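Local structure of geranyltranstransferase (Staphylococcus aureus, 1RTR) at residues L57-E62 with D191-D196; Y61-K66 with D127-E132; L51-S56 with F184-A189; K200-S205 with L269-E274. The protein catalyses the head-to-tail condensation of geranyl diphosphate with isopentenyl diphosphate to farnesyl diphosphate, a building block of longer isoprenoids. One frame throughout, in Å; residues are numbered along the deposited sequence.

Contact 1: L57-E62 with D191-D196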
loop_
_atom_site.group_PDB
_atom_site.type_symbol
_atom_site.label_atom_id
_atom_site.label_comp_id
_atom_site.label_asym_id
_atom_site.label_seq_id
_atom_site.Cartn_x
_atom_site.Cartn_y
_atom_site.Cartn_z
ATOM N N LEU A 57 -17.304 15.305 -17.145
ATOM C CA LEU A 57 -18.366 15.413 -16.157
ATOM C C LEU A 57 -18.534 16.845 -15.622
ATOM O O LEU A 57 -19.122 17.049 -14.553
ATOM C CB LEU A 57 -18.119 14.413 -15.029
ATOM C CG LEU A 57 -18.729 12.995 -15.016
ATOM C CD1 LEU A 57 -19.267 12.483 -16.369
ATOM C CD2 LEU A 57 -17.706 12.023 -14.411
ATOM N N ASN A 58 -18.021 17.831 -16.368
ATOM C CA ASN A 58 -18.224 19.250 -16.051
ATOM C C ASN A 58 -17.548 19.699 -14.748
ATOM O O ASN A 58 -17.994 20.642 -14.091
ATOM C CB ASN A 58 -19.725 19.596 -16.009
ATOM C CG ASN A 58 -20.435 19.314 -17.326
ATOM O OD1 ASN A 58 -19.830 19.340 -18.401
ATOM N ND2 ASN A 58 -21.733 19.037 -17.240
ATOM N N THR A 59 -16.469 19.021 -14.380
ATOM C CA THR A 59 -15.852 19.239 -13.090
ATOM C C THR A 59 -14.430 19.697 -13.306
ATOM O O THR A 59 -13.779 19.285 -14.272
ATOM C CB THR A 59 -15.917 17.939 -12.280
ATOM O OG1 THR A 59 -17.291 17.643 -12.000
ATOM C CG2 THR A 59 -15.324 18.113 -10.889
ATOM N N GLU A 60 -13.953 20.572 -12.424
ATOM C CA GLU A 60 -12.575 21.049 -12.508
ATOM C C GLU A 60 -11.596 19.876 -12.423
ATOM O O GLU A 60 -11.459 19.249 -11.374
ATOM C CB GLU A 60 -12.288 22.098 -11.423
ATOM C CG GLU A 60 -10.861 22.633 -11.423
ATOM C CD GLU A 60 -10.365 22.988 -12.815
ATOM O OE1 GLU A 60 -9.171 22.698 -13.128
ATOM O OE2 GLU A 60 -11.173 23.560 -13.595
ATOM N N TYR A 61 -10.918 19.590 -13.530
ATOM C CA TYR A 61 -10.029 18.436 -13.591
ATOM C C TYR A 61 -8.909 18.425 -12.535
ATOM O O TYR A 61 -8.370 17.353 -12.205
ATOM C CB TYR A 61 -9.485 18.223 -15.016
ATOM C CG TYR A 61 -8.215 18.965 -15.339
ATOM C CD1 TYR A 61 -8.250 20.194 -16.008
ATOM C CD2 TYR A 61 -6.976 18.434 -15.000
ATOM C CE1 TYR A 61 -7.090 20.879 -16.310
ATOM C CE2 TYR A 61 -5.810 19.110 -15.296
ATOM C CZ TYR A 61 -5.871 20.331 -15.950
ATOM O OH TYR A 61 -4.699 20.995 -16.235
ATOM N N GLU A 62 -8.566 19.599 -12.000
ATOM C CA GLU A 62 -7.463 19.695 -11.037
ATOM C C GLU A 62 -7.841 19.099 -9.694
ATOM O O GLU A 62 -6.969 18.696 -8.924
ATOM C CB GLU A 62 -6.944 21.133 -10.879
ATOM C CG GLU A 62 -6.190 21.646 -12.098
ATOM C CD GLU A 62 -4.775 21.109 -12.219
ATOM O OE1 GLU A 62 -4.128 21.390 -13.246
ATOM O OE2 GLU A 62 -4.295 20.413 -11.298
ATOM N N ASP A 191 -16.915 9.826 -8.724
ATOM C CA ASP A 191 -17.097 10.090 -7.289
ATOM C C ASP A 191 -16.733 11.526 -6.884
ATOM O O ASP A 191 -17.435 12.155 -6.080
ATOM C CB ASP A 191 -16.315 9.069 -6.453
ATOM C CG ASP A 191 -17.098 7.785 -6.217
ATOM O OD1 ASP A 191 -18.318 7.771 -6.499
ATOM O OD2 ASP A 191 -16.588 6.734 -5.761
ATOM N N ILE A 192 -15.635 12.044 -7.437
ATOM C CA ILE A 192 -15.273 13.432 -7.200
ATOM C C ILE A 192 -16.340 14.354 -7.801
ATOM O O ILE A 192 -16.733 15.346 -7.171
ATOM C CB ILE A 192 -13.888 13.730 -7.762
ATOM C CG1 ILE A 192 -12.823 13.005 -6.937
ATOM C CG2 ILE A 192 -13.643 15.247 -7.812
ATOM C CD1 ILE A 192 -11.593 12.617 -7.727
ATOM N N ALA A 193 -16.833 14.007 -8.994
ATOM C CA ALA A 193 -17.867 14.799 -9.669
ATOM C C ALA A 193 -19.227 14.693 -8.991
ATOM O O ALA A 193 -20.101 15.533 -9.196
ATOM C CB ALA A 193 -17.974 14.405 -11.125
ATOM N N ASN A 194 -19.420 13.654 -8.185
ATOM C CA ASN A 194 -20.702 13.452 -7.512
ATOM C C ASN A 194 -21.867 13.275 -8.492
ATOM O O ASN A 194 -22.970 13.762 -8.259
ATOM C CB ASN A 194 -20.976 14.603 -6.536
ATOM C CG ASN A 194 -22.162 14.342 -5.644
ATOM O OD1 ASN A 194 -22.942 15.252 -5.356
ATOM N ND2 ASN A 194 -22.324 13.091 -5.215
ATOM N N VAL A 195 -21.613 12.568 -9.587
ATOM C CA VAL A 195 -22.656 12.281 -10.569
ATOM C C VAL A 195 -23.659 11.227 -10.077
ATOM O O VAL A 195 -23.416 10.515 -9.088
ATOM C CB VAL A 195 -22.078 11.900 -11.946
ATOM C CG1 VAL A 195 -21.419 13.115 -12.586
ATOM C CG2 VAL A 195 -21.094 10.733 -11.850
ATOM N N ASP A 196 -24.803 11.160 -10.755
ATOM C CA ASP A 196 -25.905 10.308 -10.314
ATOM C C ASP A 196 -25.650 8.817 -10.597
ATOM O O ASP A 196 -24.858 8.460 -11.482
ATOM C CB ASP A 196 -27.245 10.809 -10.891
ATOM C CG ASP A 196 -27.440 10.445 -12.359
ATOM O OD1 ASP A 196 -26.489 10.587 -13.168
ATOM O OD2 ASP A 196 -28.535 10.007 -12.796
#

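Contact 2: Y61-K66 with D127-E132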
loop_
_atom_site.group_PDB
_atom_site.type_symbol
_atom_site.label_atom_id
_atom_site.label_comp_id
_atom_site.label_asym_id
_atom_site.label_seq_id
_atom_site.Cartn_x
_atom_site.Cartn_y
_atom_site.Cartn_z
ATOM N N TYR A 61 -10.918 19.590 -13.530
ATOM C CA TYR A 61 -10.029 18.436 -13.591
ATOM C C TYR A 61 -8.909 18.425 -12.535
ATOM O O TYR A 61 -8.370 17.353 -12.205
ATOM C CB TYR A 61 -9.485 18.223 -15.016
ATOM C CG TYR A 61 -8.215 18.965 -15.339
ATOM C CD1 TYR A 61 -8.250 20.194 -16.008
ATOM C CD2 TYR A 61 -6.976 18.434 -15.000
ATOM C CE1 TYR A 61 -7.090 20.879 -16.310
ATOM C CE2 TYR A 61 -5.810 19.110 -15.296
ATOM C CZ TYR A 61 -5.871 20.331 -15.950
ATOM O OH TYR A 61 -4.699 20.995 -16.235
ATOM N N GLU A 62 -8.566 19.599 -12.000
ATOM C CA GLU A 62 -7.463 19.695 -11.037
ATOM C C GLU A 62 -7.841 19.099 -9.694
ATOM O O GLU A 62 -6.969 18.696 -8.924
ATOM C CB GLU A 62 -6.944 21.133 -10.879
ATOM C CG GLU A 62 -6.190 21.646 -12.098
ATOM C CD GLU A 62 -4.775 21.109 -12.219
ATOM O OE1 GLU A 62 -4.128 21.390 -13.246
ATOM O OE2 GLU A 62 -4.295 20.413 -11.298
ATOM N N LEU A 63 -9.140 19.014 -9.431
ATOM C CA LEU A 63 -9.628 18.299 -8.249
ATOM C C LEU A 63 -9.063 16.882 -8.160
ATOM O O LEU A 63 -8.821 16.378 -7.069
ATOM C CB LEU A 63 -11.155 18.292 -8.193
ATOM C CG LEU A 63 -11.874 19.579 -7.765
ATOM C CD1 LEU A 63 -13.398 19.414 -7.818
ATOM C CD2 LEU A 63 -11.469 20.020 -6.367
ATOM N N GLY A 64 -8.815 16.256 -9.306
ATOM C CA GLY A 64 -8.372 14.877 -9.326
ATOM C C GLY A 64 -6.893 14.671 -9.543
ATOM O O GLY A 64 -6.448 13.526 -9.712
ATOM N N MET A 65 -6.117 15.752 -9.536
ATOM C CA MET A 65 -4.685 15.625 -9.801
ATOM C C MET A 65 -3.963 14.719 -8.812
ATOM O O MET A 65 -3.171 13.869 -9.227
ATOM C CB MET A 65 -3.971 16.971 -9.872
ATOM C CG MET A 65 -2.512 16.810 -10.346
ATOM S SD MET A 65 -2.418 16.245 -12.066
ATOM C CE MET A 65 -1.355 15.045 -11.989
ATOM N N LYS A 66 -4.227 14.891 -7.516
ATOM C CA LYS A 66 -3.562 14.063 -6.518
ATOM C C LYS A 66 -3.931 12.586 -6.685
ATOM O O LYS A 66 -3.044 11.729 -6.640
ATOM C CB LYS A 66 -3.810 14.579 -5.093
ATOM C CG LYS A 66 -2.967 15.813 -4.723
ATOM C CD LYS A 66 -2.557 15.802 -3.246
ATOM C CE LYS A 66 -2.496 17.209 -2.630
ATOM N NZ LYS A 66 -1.204 17.899 -2.946
ATOM N N ASP A 127 -6.481 18.429 0.067
ATOM C CA ASP A 127 -7.430 19.392 0.638
ATOM C C ASP A 127 -8.470 19.942 -0.337
ATOM O O ASP A 127 -9.367 20.690 0.061
ATOM C CB ASP A 127 -6.678 20.536 1.330
ATOM C CG ASP A 127 -6.119 20.125 2.691
ATOM O OD1 ASP A 127 -6.592 19.094 3.264
ATOM O OD2 ASP A 127 -5.201 20.765 3.264
ATOM N N ARG A 128 -8.365 19.569 -1.609
ATOM C CA ARG A 128 -9.364 19.975 -2.592
ATOM C C ARG A 128 -10.633 19.107 -2.494
ATOM O O ARG A 128 -11.688 19.469 -3.016
ATOM C CB ARG A 128 -8.764 19.966 -3.997
ATOM C CG ARG A 128 -7.411 20.663 -4.070
ATOM C CD ARG A 128 -7.186 21.507 -5.306
ATOM N NE ARG A 128 -6.168 20.918 -6.181
ATOM C CZ ARG A 128 -4.989 21.469 -6.478
ATOM N NH1 ARG A 128 -4.154 20.831 -7.287
ATOM N NH2 ARG A 128 -4.636 22.648 -5.975
ATOM N N LEU A 129 -10.519 17.977 -1.798
ATOM C CA LEU A 129 -11.629 17.051 -1.608
ATOM C C LEU A 129 -12.033 16.979 -0.149
ATOM O O LEU A 129 -11.200 17.102 0.739
ATOM C CB LEU A 129 -11.262 15.641 -2.096
ATOM C CG LEU A 129 -10.365 15.419 -3.323
ATOM C CD1 LEU A 129 -10.003 13.952 -3.446
ATOM C CD2 LEU A 129 -11.026 15.912 -4.610
ATOM N N THR A 130 -13.321 16.770 0.087
ATOM C CA THR A 130 -13.844 16.554 1.434
ATOM C C THR A 130 -13.352 15.212 1.940
ATOM O O THR A 130 -12.885 14.371 1.162
ATOM C CB THR A 130 -15.404 16.561 1.443
ATOM O OG1 THR A 130 -15.899 15.429 0.701
ATOM C CG2 THR A 130 -15.969 17.796 0.698
ATOM N N ASP A 131 -13.474 15.002 3.244
ATOM C CA ASP A 131 -13.107 13.725 3.831
ATOM C C ASP A 131 -14.004 12.591 3.318
ATOM O O ASP A 131 -13.537 11.457 3.113
ATOM C CB ASP A 131 -13.079 13.834 5.360
ATOM C CG ASP A 131 -11.923 14.711 5.858
ATOM O OD1 ASP A 131 -11.907 15.053 7.068
ATOM O OD2 ASP A 131 -10.988 15.104 5.108
ATOM N N GLU A 132 -15.274 12.906 3.077
ATOM C CA GLU A 132 -16.206 11.934 2.522
ATOM C C GLU A 132 -15.742 11.424 1.134
ATOM O O GLU A 132 -15.695 10.217 0.899
ATOM C CB GLU A 132 -17.641 12.497 2.514
ATOM C CG GLU A 132 -18.497 12.104 1.316
ATOM C CD GLU A 132 -19.863 11.585 1.710
ATOM O OE1 GLU A 132 -20.851 12.346 1.570
ATOM O OE2 GLU A 132 -19.947 10.410 2.157
#

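Contact 3: L51-S56 with F184-A189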
loop_
_atom_site.group_PDB
_atom_site.type_symbol
_atom_site.label_atom_id
_atom_site.label_comp_id
_atom_site.label_asym_id
_atom_site.label_seq_id
_atom_site.Cartn_x
_atom_site.Cartn_y
_atom_site.Cartn_z
ATOM N N LEU A 51 -8.273 12.337 -15.217
ATOM C CA LEU A 51 -8.379 13.758 -15.541
ATOM C C LEU A 51 -9.453 14.043 -16.599
ATOM O O LEU A 51 -10.360 14.859 -16.365
ATOM C CB LEU A 51 -7.006 14.287 -15.983
ATOM C CG LEU A 51 -6.016 14.846 -14.935
ATOM C CD1 LEU A 51 -6.423 14.641 -13.449
ATOM C CD2 LEU A 51 -4.606 14.335 -15.199
ATOM N N LEU A 52 -9.384 13.358 -17.744
ATOM C CA LEU A 52 -10.371 13.569 -18.821
ATOM C C LEU A 52 -11.802 13.196 -18.422
ATOM O O LEU A 52 -12.753 13.892 -18.809
ATOM C CB LEU A 52 -9.949 12.871 -20.123
ATOM C CG LEU A 52 -8.703 13.484 -20.803
ATOM C CD1 LEU A 52 -8.108 12.583 -21.848
ATOM C CD2 LEU A 52 -8.999 14.850 -21.399
ATOM N N THR A 53 -11.967 12.133 -17.633
ATOM C CA THR A 53 -13.292 11.768 -17.120
ATOM C C THR A 53 -13.943 12.888 -16.291
ATOM O O THR A 53 -15.146 13.155 -16.429
ATOM C CB THR A 53 -13.231 10.443 -16.298
ATOM O OG1 THR A 53 -12.717 9.384 -17.112
ATOM C CG2 THR A 53 -14.621 9.968 -15.915
ATOM N N LEU A 54 -13.165 13.524 -15.419
ATOM C CA LEU A 54 -13.662 14.677 -14.654
ATOM C C LEU A 54 -14.104 15.829 -15.571
ATOM O O LEU A 54 -15.135 16.471 -15.330
ATOM C CB LEU A 54 -12.591 15.201 -13.700
ATOM C CG LEU A 54 -12.351 14.470 -12.388
ATOM C CD1 LEU A 54 -11.121 15.054 -11.709
ATOM C CD2 LEU A 54 -13.598 14.524 -11.471
ATOM N N ASP A 55 -13.314 16.086 -16.614
ATOM C CA ASP A 55 -13.637 17.142 -17.564
ATOM C C ASP A 55 -14.945 16.871 -18.320
ATOM O O ASP A 55 -15.753 17.782 -18.493
ATOM C CB ASP A 55 -12.482 17.382 -18.540
ATOM C CG ASP A 55 -12.666 18.658 -19.335
ATOM O OD1 ASP A 55 -12.894 18.582 -20.564
ATOM O OD2 ASP A 55 -12.632 19.789 -18.801
ATOM N N SER A 56 -15.150 15.619 -18.745
ATOM C CA SER A 56 -16.404 15.194 -19.368
ATOM C C SER A 56 -17.569 15.392 -18.440
ATOM O O SER A 56 -18.705 15.576 -18.885
ATOM C CB SER A 56 -16.368 13.712 -19.735
ATOM O OG SER A 56 -15.169 13.367 -20.388
ATOM N N PHE A 184 -10.875 2.249 -11.719
ATOM C CA PHE A 184 -10.629 3.217 -10.661
ATOM C C PHE A 184 -10.560 4.633 -11.240
ATOM O O PHE A 184 -11.189 5.546 -10.712
ATOM C CB PHE A 184 -9.334 2.919 -9.881
ATOM C CG PHE A 184 -8.950 4.029 -8.945
ATOM C CD1 PHE A 184 -8.014 4.981 -9.329
ATOM C CD2 PHE A 184 -9.590 4.161 -7.719
ATOM C CE1 PHE A 184 -7.703 6.039 -8.490
ATOM C CE2 PHE A 184 -9.294 5.208 -6.877
ATOM C CZ PHE A 184 -8.337 6.153 -7.262
ATOM N N ALA A 185 -9.801 4.804 -12.321
ATOM C CA ALA A 185 -9.642 6.114 -12.960
ATOM C C ALA A 185 -10.978 6.768 -13.255
ATOM O O ALA A 185 -11.213 7.904 -12.819
ATOM C CB ALA A 185 -8.784 6.030 -14.232
ATOM N N VAL A 186 -11.883 6.072 -13.945
ATOM C CA VAL A 186 -13.134 6.745 -14.302
ATOM C C VAL A 186 -14.107 6.871 -13.140
ATOM O O VAL A 186 -14.805 7.893 -13.057
ATOM C CB VAL A 186 -13.800 6.265 -15.666
ATOM C CG1 VAL A 186 -12.891 5.339 -16.455
ATOM C CG2 VAL A 186 -15.237 5.703 -15.479
ATOM N N MET A 187 -14.130 5.880 -12.234
ATOM C CA MET A 187 -15.093 5.867 -11.125
ATOM C C MET A 187 -14.677 6.769 -9.965
ATOM O O MET A 187 -15.535 7.370 -9.299
ATOM C CB MET A 187 -15.369 4.439 -10.613
ATOM C CG MET A 187 -16.027 3.487 -11.622
ATOM S SD MET A 187 -17.499 4.155 -12.496
ATOM C CE MET A 187 -18.691 4.059 -11.135
ATOM N N SER A 188 -13.376 6.865 -9.706
ATOM C CA SER A 188 -12.886 7.871 -8.762
ATOM C C SER A 188 -13.321 9.263 -9.248
ATOM O O SER A 188 -13.799 10.089 -8.457
ATOM C CB SER A 188 -11.366 7.788 -8.579
ATOM O OG SER A 188 -10.687 8.308 -9.715
ATOM N N ALA A 189 -13.211 9.492 -10.555
ATOM C CA ALA A 189 -13.669 10.756 -11.137
ATOM C C ALA A 189 -15.172 10.926 -10.946
ATOM O O ALA A 189 -15.652 11.979 -10.509
ATOM C CB ALA A 189 -13.276 10.870 -12.613
#

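Contact 4: K200-S205 with L269-E274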
loop_
_atom_site.group_PDB
_atom_site.type_symbol
_atom_site.label_atom_id
_atom_site.label_comp_id
_atom_site.label_asym_id
_atom_site.label_seq_id
_atom_site.Cartn_x
_atom_site.Cartn_y
_atom_site.Cartn_z
ATOM N N LYS A 200 -23.162 6.785 -13.237
ATOM C CA LYS A 200 -22.125 5.916 -12.684
ATOM C C LYS A 200 -22.143 4.519 -13.315
ATOM O O LYS A 200 -21.095 3.994 -13.704
ATOM C CB LYS A 200 -22.243 5.821 -11.164
ATOM C CG LYS A 200 -21.591 6.965 -10.415
ATOM C CD LYS A 200 -21.808 6.816 -8.917
ATOM C CE LYS A 200 -21.388 8.067 -8.168
ATOM N NZ LYS A 200 -21.578 7.913 -6.696
ATOM N N GLU A 201 -23.335 3.938 -13.437
ATOM C CA GLU A 201 -23.502 2.634 -14.083
ATOM C C GLU A 201 -22.931 2.598 -15.484
ATOM O O GLU A 201 -22.267 1.636 -15.855
ATOM C CB GLU A 201 -24.974 2.230 -14.147
ATOM C CG GLU A 201 -25.225 0.963 -14.969
ATOM C CD GLU A 201 -25.466 1.210 -16.462
ATOM O OE1 GLU A 201 -26.320 2.073 -16.799
ATOM O OE2 GLU A 201 -24.804 0.531 -17.301
ATOM N N HIS A 202 -23.213 3.618 -16.279
ATOM C CA HIS A 202 -22.744 3.632 -17.656
ATOM C C HIS A 202 -21.255 3.850 -17.724
ATOM O O HIS A 202 -20.578 3.325 -18.616
ATOM C CB HIS A 202 -23.471 4.706 -18.477
ATOM C CG HIS A 202 -24.941 4.458 -18.622
ATOM N ND1 HIS A 202 -25.890 5.182 -17.930
ATOM C CD2 HIS A 202 -25.625 3.561 -19.371
ATOM C CE1 HIS A 202 -27.096 4.746 -18.251
ATOM N NE2 HIS A 202 -26.962 3.759 -19.120
ATOM N N LEU A 203 -20.726 4.626 -16.785
ATOM C CA LEU A 203 -19.293 4.909 -16.789
ATOM C C LEU A 203 -18.531 3.661 -16.402
ATOM O O LEU A 203 -17.460 3.379 -16.947
ATOM C CB LEU A 203 -18.973 6.080 -15.860
ATOM C CG LEU A 203 -19.313 7.457 -16.444
ATOM C CD1 LEU A 203 -19.443 8.493 -15.339
ATOM C CD2 LEU A 203 -18.270 7.873 -17.485
ATOM N N GLU A 204 -19.124 2.901 -15.485
ATOM C CA GLU A 204 -18.617 1.591 -15.081
ATOM C C GLU A 204 -18.460 0.607 -16.242
ATOM O O GLU A 204 -17.329 0.195 -16.538
ATOM C CB GLU A 204 -19.498 0.989 -13.992
ATOM C CG GLU A 204 -18.898 1.052 -12.610
ATOM C CD GLU A 204 -18.603 -0.319 -12.036
ATOM O OE1 GLU A 204 -17.786 -1.052 -12.673
ATOM O OE2 GLU A 204 -19.189 -0.649 -10.953
ATOM N N SER A 205 -19.565 0.243 -16.903
ATOM C CA SER A 205 -19.468 -0.621 -18.089
ATOM C C SER A 205 -18.504 -0.048 -19.091
ATOM O O SER A 205 -17.669 -0.777 -19.646
ATOM C CB SER A 205 -20.807 -0.842 -18.791
ATOM O OG SER A 205 -21.836 -1.077 -17.867
ATOM N N LEU A 269 -21.246 5.127 -23.745
ATOM C CA LEU A 269 -21.152 6.575 -23.835
ATOM C C LEU A 269 -22.425 7.230 -24.370
ATOM O O LEU A 269 -22.881 8.225 -23.795
ATOM C CB LEU A 269 -19.930 6.986 -24.658
ATOM C CG LEU A 269 -18.577 6.623 -24.035
ATOM C CD1 LEU A 269 -17.444 7.040 -24.942
ATOM C CD2 LEU A 269 -18.400 7.220 -22.635
ATOM N N THR A 270 -23.022 6.675 -25.434
ATOM C CA THR A 270 -24.263 7.244 -25.994
ATOM C C THR A 270 -25.450 7.175 -25.035
ATOM O O THR A 270 -26.482 7.803 -25.274
ATOM C CB THR A 270 -24.668 6.619 -27.375
ATOM O OG1 THR A 270 -25.297 5.345 -27.172
ATOM C CG2 THR A 270 -23.456 6.322 -28.271
ATOM N N GLN A 271 -25.318 6.419 -23.953
ATOM C CA GLN A 271 -26.387 6.362 -22.960
ATOM C C GLN A 271 -26.192 7.347 -21.806
ATOM O O GLN A 271 -27.070 7.486 -20.944
ATOM C CB GLN A 271 -26.578 4.928 -22.447
ATOM C CG GLN A 271 -27.720 4.162 -23.119
ATOM C CD GLN A 271 -27.753 4.352 -24.635
ATOM O OE1 GLN A 271 -26.848 3.897 -25.344
ATOM N NE2 GLN A 271 -28.786 5.035 -25.131
ATOM N N ILE A 272 -25.049 8.032 -21.786
ATOM C CA ILE A 272 -24.796 9.041 -20.759
ATOM C C ILE A 272 -25.623 10.288 -21.078
ATOM O O ILE A 272 -25.642 10.741 -22.228
ATOM C CB ILE A 272 -23.285 9.346 -20.634
ATOM C CG1 ILE A 272 -22.614 8.291 -19.748
ATOM C CG2 ILE A 272 -23.051 10.735 -20.044
ATOM C CD1 ILE A 272 -21.159 8.049 -20.056
ATOM N N ASP A 273 -26.317 10.820 -20.072
ATOM C CA ASP A 273 -27.232 11.946 -20.279
ATOM C C ASP A 273 -26.533 13.187 -20.874
ATOM O O ASP A 273 -25.348 13.445 -20.608
ATOM C CB ASP A 273 -28.090 12.206 -19.021
ATOM C CG ASP A 273 -27.968 13.621 -18.470
ATOM O OD1 ASP A 273 -27.989 14.612 -19.246
ATOM O OD2 ASP A 273 -27.891 13.832 -17.235
ATOM N N GLU A 274 -27.283 13.929 -21.693
ATOM C CA GLU A 274 -26.701 14.850 -22.676
ATOM C C GLU A 274 -25.956 16.078 -22.134
ATOM O O GLU A 274 -25.191 16.709 -22.871
ATOM C CB GLU A 274 -27.746 15.237 -23.739
ATOM C CG GLU A 274 -28.687 16.386 -23.374
ATOM C CD GLU A 274 -28.879 17.365 -24.532
ATOM O OE1 GLU A 274 -29.768 17.114 -25.391
ATOM O OE2 GLU A 274 -28.129 18.376 -24.592
#

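Contact 1: L57-E62 with D191-D196
A193 and V195 meet the side chains of L57 and T59 where two helices end next to each other. L57 and T59 both touch the methyl of A193: T59 OG1 comes to 3.4 Å from A193 CB, and L57 CB approaches the same methyl at 3.9 Å. Further along, L57 and V195 cross at about a right angle, so that a branch of V195 rests on the branch point of L57, V195 CG1 lying 3.6 Å from L57 CG. This valine branch is the one set beside the backbone N of V195, opposite the carbonyl carbon (chi1 -69°). The hydroxyl of T59 is not left to the alanine alone. It donates to the carbonyl of its own loop, T59 OG1 to L57 O at 3.2 Å, from well above the carbonyl plane (61° out of it), which fixes the rotation of the threonine while its oxygen packs on the methyl. No hydrogen bond passes between 57-62 and 191-196, and the joint is held by packing. F276 touches both L57 and V195, and L203 of helix 197-227 touches L57. Both segments leave their helices in the same manner: N58 and N194 have positive phi and are the C-prime residues of Schellman motifs, with T59 N probably bonded to L54 O in the first and V195 N paired with A190 O in the second. Two Schellman-terminated helix ends, packed together at one end of the all-helical isoprenoid synthase fold, thus define this contact.

Contact 2: Y61-K66 with D127-E132
L63 and R128 bring the two backbones closest, with L63 CA 5.9 Å from R128 CA. Residues 61-64 form a 3-10 turn, with G64 N bonded to Y61 O, that passes straight into helix 65-83 at the N-cap residue G64. Across from it, 127-129 is an irregular link, and T130 is the N-cap of helix 131-145, its hydroxyl bonded to V133 N. L63, R128 and L129, with E62 beside them, carry the contact. L63 crosses R128 obliquely and brings one terminal methyl, CD2, to 3.4 Å from R128 O and 3.6 Å from R128 CB. In return, L129 brings a methyl to the turn, L129 CD2 to L63 O at 3.3 Å. R128, bent at both chi2 and chi3, runs beside E62 in the same direction. The carbonyl oxygen of E62 approaches the guanidinium obliquely, with R128 NE 3.6 Å from E62 O, without a hydrogen bond; this oxygen already accepts M65 N at 3.1 Å. The charged ends come only as close as E62 OE2 to R128 NH1, 4.0 Å, with carboxylate and guanidinium planes 83° apart. No N-H is directed at the carboxylate, so any attraction is probably between the charges alone, beyond salt-bridge distance. It may ease the nearness of a second acidic group, since E12 lies close to E62. I192 touches both L63 and L129, so that helix 179-193 meets the starts of helices 65-83 and 131-145, while D131 and E132 at the head of the latter helix pack on E132 and D131 of the second subunit.

Contact 3: L51-S56 with F184-A189
T53 meets V186 and A189 with every atom of its side chain beyond the backbone. At the root, T53 CB lies 3.7 Å from A189 CB, methyl against branch point. From there the two branches part. The hydroxyl, set beside the backbone N (chi1 -58°), turns to V186, with T53 OG1 3.6 Å from V186 CB; its polar need is met within its own helix by a hydrogen bond to L49 O. The methyl takes the position opposite the backbone N and faces the other helix, where T53 CG2 lies 3.5 Å from V186 O and also rests on A189 CB. The threonine methyl thus touches both the V186 carbonyl oxygen and the A189 methyl. L54 flanks the same alanine: L54 CG is 3.7 Å from A189 CB, and its tip L54 CD2 reaches A189 O at 3.4 Å. The axes come to 8.3 Å of each other at these segments, consistent with the small A189 at the interface. L281 touches T53, and L203 touches V186, so helices 279-289 and 197-227 adjoin the interface. Buried throughout and without a hydrogen bond between the helices, it is close packing between helices that run in the same general direction and cross at -37°, inside the all-alpha bundle of isoprenoid synthases.

Contact 4: K200-S205 with L269-E274
H202 and L203 receive Q271 and I272 in a helix-to-loop packing of the all-alpha isoprenoid synthase fold, where the chain leaves helix 245-270 and runs past one face of helix 197-227. L269 opens the segment within the helix; its carbonyl holds the following turn together, I272 N to L269 O at 3.0 Å, while its side chain lies on L281 and L282 of helix 279-289. The hydroxyl of T270 bonds back to D267 O. Q271 then brings its aliphatic root to the imidazole: Q271 CB is 3.5 Å from H202 CD2 and equally near H202 NE2. Its backbone oxygen comes over a ring face near the rim, with H202 CE1 3.8 Å from Q271 O. I272 is buried and does the apolar work with one branch. I272 CG1, beside the backbone N (chi1 -82°), touches H202 CB at 3.9 Å, and the end of that branch meets L203, I272 CD1 lying 3.9 Å from L203 CD2. The two side chains cross at about a right angle. D273 follows as the loop departs, its carboxylate oxygen OD1 accepting Q275 N. Back at the imidazole, H202 ND1 makes a weak hydrogen bond to T198 O, and on the face opposite Q271 O the carboxylate carbon E201 CD lies 3.7 Å above the plane of the H202 ring, offset toward the rim.

Overall arrangement
Contacts 1 and 3 share the ends of helices 45-56 and 179-193, their centres 7 Å apart, and contact 2 adjoins them. Contacts 1 and 2 have Y61 and E62 in common, with centres 10 Å apart. Contact 4 joins from helix 197-227: V186 CG2 of contact 3 is 3.5 Å from L203 O, and D191 OD1 and K200 NZ, 3.3 Å apart in a long, weak ion pair, link contacts 1 and 4. Contacts 2 and 4 do not touch, with nearest atoms about 9 Å apart. In this family the substrate diphosphates bind at aspartate-rich motifs; the first probably lies at the far end of helix 65-83, away from contact 2.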